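Local coordinates for BRIC1 (Synthetic construct, PDB 6FF6), which has no known natural role and was designed computationally as a corrugated repeat protein with a novel, all-helical architecture, at residues 38-43 with 54-59; 203-208 with 242-247; 209-214 with 234-239. One frame throughout, in Å; residues are numbered along the deposited sequence.

Contact 1. Residues 38-43 with 54-59; sequences EQHLLD and LNAIFR
The shortest polar bond around the pairing of His40 with Ala56 is a backbone one, Arg59 N to Asn55 O at 2.8 Å, and it runs along helix 51-71 rather than across to helix 23-42. What joins the two helices is carbon packing. The Ala56 methyl stands over one face of the His40 imidazole in a CH-pi contact, CB lying 3.8 Å from the ring centroid and 18° off its normal, displaced toward the CD2-NE2 side. With CG anti to its carbonyl carbon (chi1 -63°), the histidine turns this face to the small methyl of alanine. One residue further along helix 51-71, Ile57 packs against the base of the histidine, its CG1 3.5 Å from His40 CB. The tip of the same isoleucine, CD1, meets Leu41 CD2 at 3.7 Å, the two chains crossing at about a right angle. Leu41 also leans on Phe105 and Leu106, and Ile57 on Leu87, so this pair belongs to the bundle interior. The segment axes run nearly antiparallel, at 153° and 9.2 Å. The chemistry implies a graded seam, aliphatic inside and bordered by a partly exposed histidine whose ring carbons serve the packing.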
loop_
_atom_site.group_PDB
_atom_site.type_symbol
_atom_site.label_atom_id
_atom_site.label_comp_id
_atom_site.label_asym_id
_atom_site.label_seq_id
_atom_site.Cartn_x
_atom_site.Cartn_y
_atom_site.Cartn_z
ATOM N N GLU A 38 6.378 10.911 24.514
ATOM C CA GLU A 38 5.857 10.191 25.676
ATOM C C GLU A 38 6.359 10.821 27.009
ATOM O O GLU A 38 5.569 11.065 27.928
ATOM C CB GLU A 38 6.283 8.716 25.580
ATOM C CG GLU A 38 5.983 7.885 26.818
ATOM C CD GLU A 38 4.649 7.174 26.871
ATOM O OE1 GLU A 38 4.188 6.665 25.824
ATOM O OE2 GLU A 38 4.076 7.102 27.981
ATOM N N GLN A 39 7.670 11.076 27.094
ATOM C CA GLN A 39 8.248 11.653 28.282
ATOM C C GLN A 39 7.753 13.080 28.515
ATOM O O GLN A 39 7.422 13.423 29.654
ATOM C CB GLN A 39 9.776 11.574 28.237
ATOM C CG GLN A 39 10.448 11.965 29.567
ATOM C CD GLN A 39 10.202 10.998 30.720
ATOM O OE1 GLN A 39 10.548 9.813 30.648
ATOM N NE2 GLN A 39 9.627 11.484 31.820
ATOM N N HIS A 40 7.687 13.903 27.448
ATOM C CA HIS A 40 7.201 15.283 27.549
ATOM C C HIS A 40 5.727 15.310 27.950
ATOM O O HIS A 40 5.348 16.140 28.741
ATOM C CB HIS A 40 7.393 16.064 26.236
ATOM C CG HIS A 40 8.813 16.245 25.818
ATOM N ND1 HIS A 40 9.787 16.739 26.701
ATOM C CD2 HIS A 40 9.391 16.008 24.620
ATOM C CE1 HIS A 40 10.912 16.779 26.008
ATOM N NE2 HIS A 40 10.728 16.344 24.752
ATOM N N LEU A 41 4.912 14.409 27.422
ATOM C CA LEU A 41 3.503 14.346 27.783
ATOM C C LEU A 41 3.339 14.016 29.259
ATOM O O LEU A 41 2.490 14.589 29.937
ATOM C CB LEU A 41 2.768 13.307 26.934
ATOM C CG LEU A 41 2.374 13.746 25.540
ATOM C CD1 LEU A 41 2.018 12.546 24.671
ATOM C CD2 LEU A 41 1.264 14.790 25.577
ATOM N N LEU A 42 4.185 13.105 29.747
ATOM C CA LEU A 42 4.190 12.666 31.123
ATOM C C LEU A 42 4.656 13.754 32.039
ATOM O O LEU A 42 4.244 13.785 33.196
ATOM C CB LEU A 42 5.061 11.412 31.276
ATOM C CG LEU A 42 4.517 10.136 30.644
ATOM C CD1 LEU A 42 5.522 9.053 30.747
ATOM C CD2 LEU A 42 3.212 9.700 31.295
ATOM N N ASP A 43 5.492 14.663 31.526
ATOM C CA ASP A 43 6.022 15.785 32.314
ATOM C C ASP A 43 5.163 17.040 32.300
ATOM O O ASP A 43 5.560 18.040 32.902
ATOM C CB ASP A 43 7.461 16.128 31.901
ATOM C CG ASP A 43 8.479 15.040 32.163
ATOM O OD1 ASP A 43 8.268 14.236 33.106
ATOM O OD2 ASP A 43 9.486 14.988 31.430
ATOM N N LEU A 54 5.057 21.691 25.500
ATOM C CA LEU A 54 4.019 21.648 24.465
ATOM C C LEU A 54 4.618 21.828 23.096
ATOM O O LEU A 54 4.247 21.110 22.174
ATOM C CB LEU A 54 2.901 22.661 24.720
ATOM C CG LEU A 54 2.046 22.367 25.948
ATOM C CD1 LEU A 54 1.355 23.606 26.449
ATOM C CD2 LEU A 54 1.076 21.247 25.698
ATOM N N ASN A 55 5.594 22.731 22.987
ATOM C CA ASN A 55 6.339 23.001 21.764
ATOM C C ASN A 55 7.173 21.825 21.361
ATOM O O ASN A 55 7.235 21.535 20.170
ATOM C CB ASN A 55 7.192 24.245 21.895
ATOM C CG ASN A 55 6.446 25.497 21.534
ATOM O OD1 ASN A 55 5.352 25.471 20.952
ATOM N ND2 ASN A 55 7.034 26.625 21.852
ATOM N N ALA A 56 7.770 21.119 22.341
ATOM C CA ALA A 56 8.556 19.898 22.113
ATOM C C ALA A 56 7.684 18.798 21.529
ATOM O O ALA A 56 8.070 18.185 20.538
ATOM C CB ALA A 56 9.199 19.423 23.407
ATOM N N ILE A 57 6.491 18.578 22.102
ATOM C CA ILE A 57 5.557 17.565 21.614
ATOM C C ILE A 57 5.096 17.936 20.205
ATOM O O ILE A 57 5.008 17.085 19.320
ATOM C CB ILE A 57 4.379 17.401 22.596
ATOM C CG1 ILE A 57 4.867 16.920 23.958
ATOM C CG2 ILE A 57 3.384 16.409 22.037
ATOM C CD1 ILE A 57 4.002 17.308 25.112
ATOM N N PHE A 58 4.844 19.216 19.993
ATOM C CA PHE A 58 4.442 19.723 18.698
ATOM C C PHE A 58 5.530 19.502 17.646
ATOM O O PHE A 58 5.224 19.037 16.562
ATOM C CB PHE A 58 4.084 21.210 18.814
ATOM C CG PHE A 58 3.602 21.768 17.506
ATOM C CD1 PHE A 58 2.289 21.563 17.086
ATOM C CD2 PHE A 58 4.471 22.455 16.663
ATOM C CE1 PHE A 58 1.855 22.042 15.848
ATOM C CE2 PHE A 58 4.032 22.933 15.425
ATOM C CZ PHE A 58 2.734 22.709 15.018
ATOM N N ARG A 59 6.791 19.823 17.962
ATOM C CA ARG A 59 7.936 19.655 17.053
ATOM C C ARG A 59 8.115 18.222 16.632
ATOM O O ARG A 59 8.370 17.956 15.455
ATOM C CB ARG A 59 9.224 20.117 17.724
ATOM C CG ARG A 59 9.427 21.606 17.717
ATOM C CD ARG A 59 10.274 21.972 18.902
ATOM N NE ARG A 59 10.204 23.397 19.170
ATOM C CZ ARG A 59 11.236 24.134 19.545
ATOM N NH1 ARG A 59 12.423 23.575 19.738
ATOM N NH2 ARG A 59 11.094 25.439 19.725
#

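Contact 2. Residues 203-208 with 242-247; sequences TDIINL and RQLALE
Torsions set the aliphatic groups of Leu208 and Leu244 against each other and against Ile205. Leu208 carries CG anti to the backbone N (chi1 -172°), which points it at Leu244, and Leu244 lies away from a staggered minimum (chi1 -141°), which sends both its methyls across to helix 203-224. There the fork of Leu244 is matched to the branches of Ile205: CD2 reaches Ile205 CG2 at 3.6 Å, while CD1 touches Ile205 CG1 at the same 3.6 Å. A beta-branched residue suits this position because it offers two carbons, one for each prong. Leu208 arrives from one turn further on and meets the leucine tip to tip, its CD2 3.8 Å from Leu244 CD2. Leu190 of helix 178-196 also touches Leu244, so a third helix helps to enclose it. On the exposed flank of helix 231-247, Gln243 NE2 donates a nearly straight bond of 3.0 Å to Glu247 OE2, one turn on, approaching from above the carboxylate plane. Between residues 203-208 and 242-247 the contact is wholly apolar; adhesion here rests on branched hydrocarbon largely removed from water, and any specificity probably comes from how the branches fit.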
loop_
_atom_site.group_PDB
_atom_site.type_symbol
_atom_site.label_atom_id
_atom_site.label_comp_id
_atom_site.label_asym_id
_atom_site.label_seq_id
_atom_site.Cartn_x
_atom_site.Cartn_y
_atom_site.Cartn_z
ATOM N N THR A 203 28.240 -19.545 -25.289
ATOM C CA THR A 203 27.586 -20.643 -24.558
ATOM C C THR A 203 27.979 -20.675 -23.086
ATOM O O THR A 203 27.088 -20.803 -22.242
ATOM C CB THR A 203 27.784 -22.004 -25.235
ATOM O OG1 THR A 203 27.275 -21.931 -26.562
ATOM C CG2 THR A 203 27.059 -23.144 -24.508
ATOM N N ASP A 204 29.296 -20.564 -22.780
ATOM C CA ASP A 204 29.813 -20.576 -21.408
ATOM C C ASP A 204 29.143 -19.476 -20.543
ATOM O O ASP A 204 28.666 -19.775 -19.450
ATOM C CB ASP A 204 31.351 -20.406 -21.383
ATOM C CG ASP A 204 32.177 -21.453 -22.127
ATOM O OD1 ASP A 204 32.038 -21.549 -23.370
ATOM O OD2 ASP A 204 33.011 -22.130 -21.474
ATOM N N ILE A 205 29.109 -18.221 -21.055
ATOM C CA ILE A 205 28.509 -17.053 -20.403
ATOM C C ILE A 205 27.020 -17.306 -20.114
ATOM O O ILE A 205 26.573 -17.097 -18.985
ATOM C CB ILE A 205 28.755 -15.754 -21.232
ATOM C CG1 ILE A 205 30.257 -15.402 -21.250
ATOM C CG2 ILE A 205 27.898 -14.568 -20.726
ATOM C CD1 ILE A 205 30.727 -14.387 -22.315
ATOM N N ILE A 206 26.278 -17.797 -21.118
ATOM C CA ILE A 206 24.856 -18.123 -20.985
ATOM C C ILE A 206 24.630 -19.189 -19.901
ATOM O O ILE A 206 23.719 -19.039 -19.077
ATOM C CB ILE A 206 24.223 -18.485 -22.353
ATOM C CG1 ILE A 206 24.182 -17.235 -23.262
ATOM C CG2 ILE A 206 22.814 -19.102 -22.196
ATOM C CD1 ILE A 206 24.079 -17.535 -24.722
ATOM N N ASN A 207 25.471 -20.233 -19.880
ATOM C CA ASN A 207 25.399 -21.287 -18.865
ATOM C C ASN A 207 25.741 -20.768 -17.474
ATOM O O ASN A 207 25.284 -21.345 -16.483
ATOM C CB ASN A 207 26.302 -22.455 -19.234
ATOM C CG ASN A 207 25.735 -23.297 -20.341
ATOM O OD1 ASN A 207 24.525 -23.267 -20.620
ATOM N ND2 ASN A 207 26.603 -24.070 -20.981
ATOM N N LEU A 208 26.554 -19.698 -17.396
ATOM C CA LEU A 208 26.875 -19.097 -16.112
ATOM C C LEU A 208 25.649 -18.346 -15.620
ATOM O O LEU A 208 25.347 -18.386 -14.427
ATOM C CB LEU A 208 28.111 -18.187 -16.174
ATOM C CG LEU A 208 28.614 -17.687 -14.792
ATOM C CD1 LEU A 208 28.897 -18.849 -13.822
ATOM C CD2 LEU A 208 29.825 -16.815 -14.933
ATOM N N ARG A 242 31.989 -11.750 -11.449
ATOM C CA ARG A 242 33.023 -10.715 -11.543
ATOM C C ARG A 242 34.147 -11.120 -12.506
ATOM O O ARG A 242 34.744 -10.254 -13.147
ATOM C CB ARG A 242 33.566 -10.348 -10.162
ATOM C CG ARG A 242 32.558 -9.547 -9.373
ATOM C CD ARG A 242 32.938 -9.430 -7.920
ATOM N NE ARG A 242 31.746 -9.270 -7.087
ATOM C CZ ARG A 242 31.764 -9.146 -5.766
ATOM N NH1 ARG A 242 32.918 -9.160 -5.105
ATOM N NH2 ARG A 242 30.630 -9.009 -5.091
ATOM N N GLN A 243 34.409 -12.445 -12.614
ATOM C CA GLN A 243 35.380 -13.067 -13.517
ATOM C C GLN A 243 34.928 -12.770 -14.948
ATOM O O GLN A 243 35.726 -12.329 -15.767
ATOM C CB GLN A 243 35.402 -14.588 -13.256
ATOM C CG GLN A 243 36.308 -15.425 -14.147
ATOM C CD GLN A 243 37.740 -15.371 -13.713
ATOM O OE1 GLN A 243 38.062 -15.206 -12.531
ATOM N NE2 GLN A 243 38.633 -15.518 -14.670
ATOM N N LEU A 244 33.636 -12.971 -15.224
ATOM C CA LEU A 244 33.006 -12.707 -16.514
ATOM C C LEU A 244 33.016 -11.229 -16.867
ATOM O O LEU A 244 33.135 -10.902 -18.036
ATOM C CB LEU A 244 31.573 -13.201 -16.482
ATOM C CG LEU A 244 31.055 -13.867 -17.723
ATOM C CD1 LEU A 244 31.757 -15.203 -17.962
ATOM C CD2 LEU A 244 29.575 -14.083 -17.593
ATOM N N ALA A 245 32.901 -10.338 -15.869
ATOM C CA ALA A 245 32.936 -8.882 -16.045
ATOM C C ALA A 245 34.291 -8.421 -16.539
ATOM O O ALA A 245 34.398 -7.360 -17.156
ATOM C CB ALA A 245 32.603 -8.187 -14.731
ATOM N N LEU A 246 35.325 -9.213 -16.238
ATOM C CA LEU A 246 36.707 -8.980 -16.641
ATOM C C LEU A 246 36.946 -9.660 -17.984
ATOM O O LEU A 246 37.487 -9.030 -18.891
ATOM C CB LEU A 246 37.688 -9.551 -15.579
ATOM C CG LEU A 246 37.698 -8.914 -14.170
ATOM C CD1 LEU A 246 38.276 -9.866 -13.124
ATOM C CD2 LEU A 246 38.458 -7.599 -14.165
ATOM N N GLU A 247 36.530 -10.945 -18.104
ATOM C CA GLU A 247 36.703 -11.804 -19.286
ATOM C C GLU A 247 36.007 -11.308 -20.542
ATOM O O GLU A 247 36.561 -11.461 -21.637
ATOM C CB GLU A 247 36.284 -13.249 -18.990
ATOM C CG GLU A 247 37.324 -14.013 -18.194
ATOM C CD GLU A 247 36.998 -15.450 -17.832
ATOM O OE1 GLU A 247 35.806 -15.832 -17.889
ATOM O OE2 GLU A 247 37.942 -16.191 -17.474
#

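Contact 3. Residues 209-214 with 234-239; sequences FLETKD and FEYICN
Thr212 and Ile237 form the close, buried half of this contact, while Glu211 and Tyr236 bridge its looser, more exposed margin. Inside, the isoleucine directs CD1 at the threonine hydroxyl, 3.4 Å from Thr212 OG1, and its CG1 follows at 3.5 Å from that same oxygen. The first torsion of Ile237 (-153°) explains the approach: CG1 lies anti to the backbone N and reaches across, whereas CG2 takes the crowded position between N and the carbonyl carbon. A hydroxyl against hydrocarbon would be costly if left without a partner, but Thr212 OG1 is hydrogen-bonded to Leu208 O one turn earlier in its own helix. Threonine therefore suits the place, being small and able to settle its polar atom locally, and Met187 of helix 178-196 packs against it. The CA atoms of Thr212 and Ile237 are 6.5 Å apart, the nearest across the two segments, whose axes run close to antiparallel at 154°.

At the margin, longer side chains link the two helices. Glu211, extended beyond CG, meets the phenol end of Tyr236, whose OH donates to Glu211 OE1 at 2.9 Å. The carboxylate is turned 73° from the ring plane, and the donor sits above its plane while OE1 lies at the ring's edge. Tyrosine suits this border, giving ring carbon for reach and a hydroxyl for its end. The chemistry implies two kinds of adhesion: dispersion with an internally satisfied hydroxyl inside, and outside a directional bond that the probable negative charge on Glu211 would strengthen.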
loop_
_atom_site.group_PDB
_atom_site.type_symbol
_atom_site.label_atom_id
_atom_site.label_comp_id
_atom_site.label_asym_id
_atom_site.label_seq_id
_atom_site.Cartn_x
_atom_site.Cartn_y
_atom_site.Cartn_z
ATOM N N PHE A 209 24.930 -17.696 -16.557
ATOM C CA PHE A 209 23.679 -16.977 -16.327
ATOM C C PHE A 209 22.576 -17.940 -15.879
ATOM O O PHE A 209 21.831 -17.618 -14.951
ATOM C CB PHE A 209 23.277 -16.175 -17.570
ATOM C CG PHE A 209 24.046 -14.894 -17.824
ATOM C CD1 PHE A 209 24.688 -14.222 -16.783
ATOM C CD2 PHE A 209 24.082 -14.324 -19.090
ATOM C CE1 PHE A 209 25.372 -13.012 -17.012
ATOM C CE2 PHE A 209 24.755 -13.109 -19.316
ATOM C CZ PHE A 209 25.397 -12.463 -18.274
ATOM N N LEU A 210 22.511 -19.137 -16.483
ATOM C CA LEU A 210 21.568 -20.193 -16.100
ATOM C C LEU A 210 21.896 -20.713 -14.691
ATOM O O LEU A 210 20.991 -20.983 -13.899
ATOM C CB LEU A 210 21.602 -21.336 -17.147
ATOM C CG LEU A 210 20.928 -22.709 -16.824
ATOM C CD1 LEU A 210 19.448 -22.719 -17.195
ATOM C CD2 LEU A 210 21.630 -23.853 -17.573
ATOM N N GLU A 211 23.196 -20.833 -14.385
ATOM C CA GLU A 211 23.696 -21.304 -13.100
ATOM C C GLU A 211 23.349 -20.271 -12.039
ATOM O O GLU A 211 22.854 -20.648 -10.967
ATOM C CB GLU A 211 25.195 -21.526 -13.193
ATOM C CG GLU A 211 25.723 -22.592 -12.254
ATOM C CD GLU A 211 27.202 -22.871 -12.447
ATOM O OE1 GLU A 211 27.974 -21.903 -12.636
ATOM O OE2 GLU A 211 27.591 -24.061 -12.404
ATOM N N THR A 212 23.542 -18.962 -12.373
ATOM C CA THR A 212 23.158 -17.814 -11.531
ATOM C C THR A 212 21.658 -17.921 -11.230
ATOM O O THR A 212 21.294 -17.834 -10.055
ATOM C CB THR A 212 23.520 -16.462 -12.192
ATOM O OG1 THR A 212 24.900 -16.445 -12.529
ATOM C CG2 THR A 212 23.263 -15.285 -11.297
ATOM N N LYS A 213 20.801 -18.183 -12.279
ATOM C CA LYS A 213 19.351 -18.359 -12.102
ATOM C C LYS A 213 19.068 -19.414 -11.017
ATOM O O LYS A 213 18.312 -19.152 -10.100
ATOM C CB LYS A 213 18.638 -18.684 -13.444
ATOM C CG LYS A 213 17.104 -18.867 -13.376
ATOM C CD LYS A 213 16.701 -20.338 -13.073
ATOM C CE LYS A 213 15.317 -20.495 -12.462
ATOM N NZ LYS A 213 15.122 -21.845 -11.846
ATOM N N ASP A 214 19.691 -20.582 -11.119
ATOM C CA ASP A 214 19.524 -21.679 -10.155
ATOM C C ASP A 214 19.872 -21.246 -8.722
ATOM O O ASP A 214 19.122 -21.552 -7.768
ATOM C CB ASP A 214 20.333 -22.920 -10.595
ATOM C CG ASP A 214 19.886 -23.544 -11.923
ATOM O OD1 ASP A 214 18.736 -23.284 -12.355
ATOM O OD2 ASP A 214 20.678 -24.303 -12.521
ATOM N N PHE A 234 26.958 -18.231 -2.823
ATOM C CA PHE A 234 27.006 -16.793 -2.999
ATOM C C PHE A 234 28.392 -16.356 -3.406
ATOM O O PHE A 234 28.523 -15.637 -4.399
ATOM C CB PHE A 234 26.580 -16.072 -1.719
ATOM C CG PHE A 234 26.730 -14.564 -1.782
ATOM C CD1 PHE A 234 25.893 -13.795 -2.592
ATOM C CD2 PHE A 234 27.696 -13.910 -1.022
ATOM C CE1 PHE A 234 26.005 -12.400 -2.616
ATOM C CE2 PHE A 234 27.806 -12.517 -1.049
ATOM C CZ PHE A 234 26.965 -11.773 -1.852
ATOM N N GLU A 235 29.424 -16.809 -2.662
ATOM C CA GLU A 235 30.806 -16.480 -2.949
ATOM C C GLU A 235 31.245 -17.057 -4.302
ATOM O O GLU A 235 31.931 -16.387 -5.087
ATOM C CB GLU A 235 31.712 -16.965 -1.815
ATOM C CG GLU A 235 31.505 -16.230 -0.495
ATOM C CD GLU A 235 32.637 -16.319 0.511
ATOM O OE1 GLU A 235 33.739 -16.799 0.150
ATOM O OE2 GLU A 235 32.425 -15.883 1.666
ATOM N N TYR A 236 30.826 -18.298 -4.581
ATOM C CA TYR A 236 31.146 -18.977 -5.827
ATOM C C TYR A 236 30.596 -18.176 -7.027
ATOM O O TYR A 236 31.373 -17.811 -7.915
ATOM C CB TYR A 236 30.610 -20.433 -5.806
ATOM C CG TYR A 236 30.508 -21.079 -7.173
ATOM C CD1 TYR A 236 31.635 -21.597 -7.811
ATOM C CD2 TYR A 236 29.293 -21.135 -7.848
ATOM C CE1 TYR A 236 31.554 -22.145 -9.092
ATOM C CE2 TYR A 236 29.201 -21.672 -9.128
ATOM C CZ TYR A 236 30.331 -22.183 -9.744
ATOM O OH TYR A 236 30.210 -22.716 -11.005
ATOM N N ILE A 237 29.277 -17.868 -7.022
ATOM C CA ILE A 237 28.644 -17.165 -8.130
ATOM C C ILE A 237 29.127 -15.722 -8.268
ATOM O O ILE A 237 29.247 -15.239 -9.391
ATOM C CB ILE A 237 27.093 -17.279 -8.103
ATOM C CG1 ILE A 237 26.512 -17.149 -9.514
ATOM C CG2 ILE A 237 26.423 -16.345 -7.104
ATOM C CD1 ILE A 237 26.828 -18.361 -10.423
ATOM N N CYS A 238 29.419 -15.049 -7.161
ATOM C CA CYS A 238 29.901 -13.685 -7.251
ATOM C C CYS A 238 31.317 -13.633 -7.805
ATOM O O CYS A 238 31.609 -12.735 -8.597
ATOM C CB CYS A 238 29.764 -12.960 -5.922
ATOM S SG CYS A 238 28.040 -12.682 -5.417
ATOM N N ASN A 239 32.165 -14.637 -7.484
ATOM C CA ASN A 239 33.498 -14.701 -8.087
ATOM C C ASN A 239 33.345 -14.947 -9.598
ATOM O O ASN A 239 33.984 -14.267 -10.386
ATOM C CB ASN A 239 34.364 -15.828 -7.480
ATOM C CG ASN A 239 34.869 -15.643 -6.074
ATOM O OD1 ASN A 239 34.997 -14.531 -5.547
ATOM N ND2 ASN A 239 35.195 -16.765 -5.448
#

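Overall arrangement
Contact 1 belongs to the first half of the chain, joining helices 23-42 and 51-71, which follow one another in sequence. Contacts 2 and 3 lie on the opposite side of the chain's centre, their centres about 59 and 53 Å from that of contact 1, and neither of them touches contact 1. Those two share helices 203-224 and 231-247, and contact 3 nests within the loop that contact 2 closes. Their centres are about 10 Å apart and they meet through packing of Leu208 on Ile237, making one continuous seam between the C-terminal helix and its neighbour. The contacts thus sample helix pairings in the two widely separated halves of the elongated repeat protein.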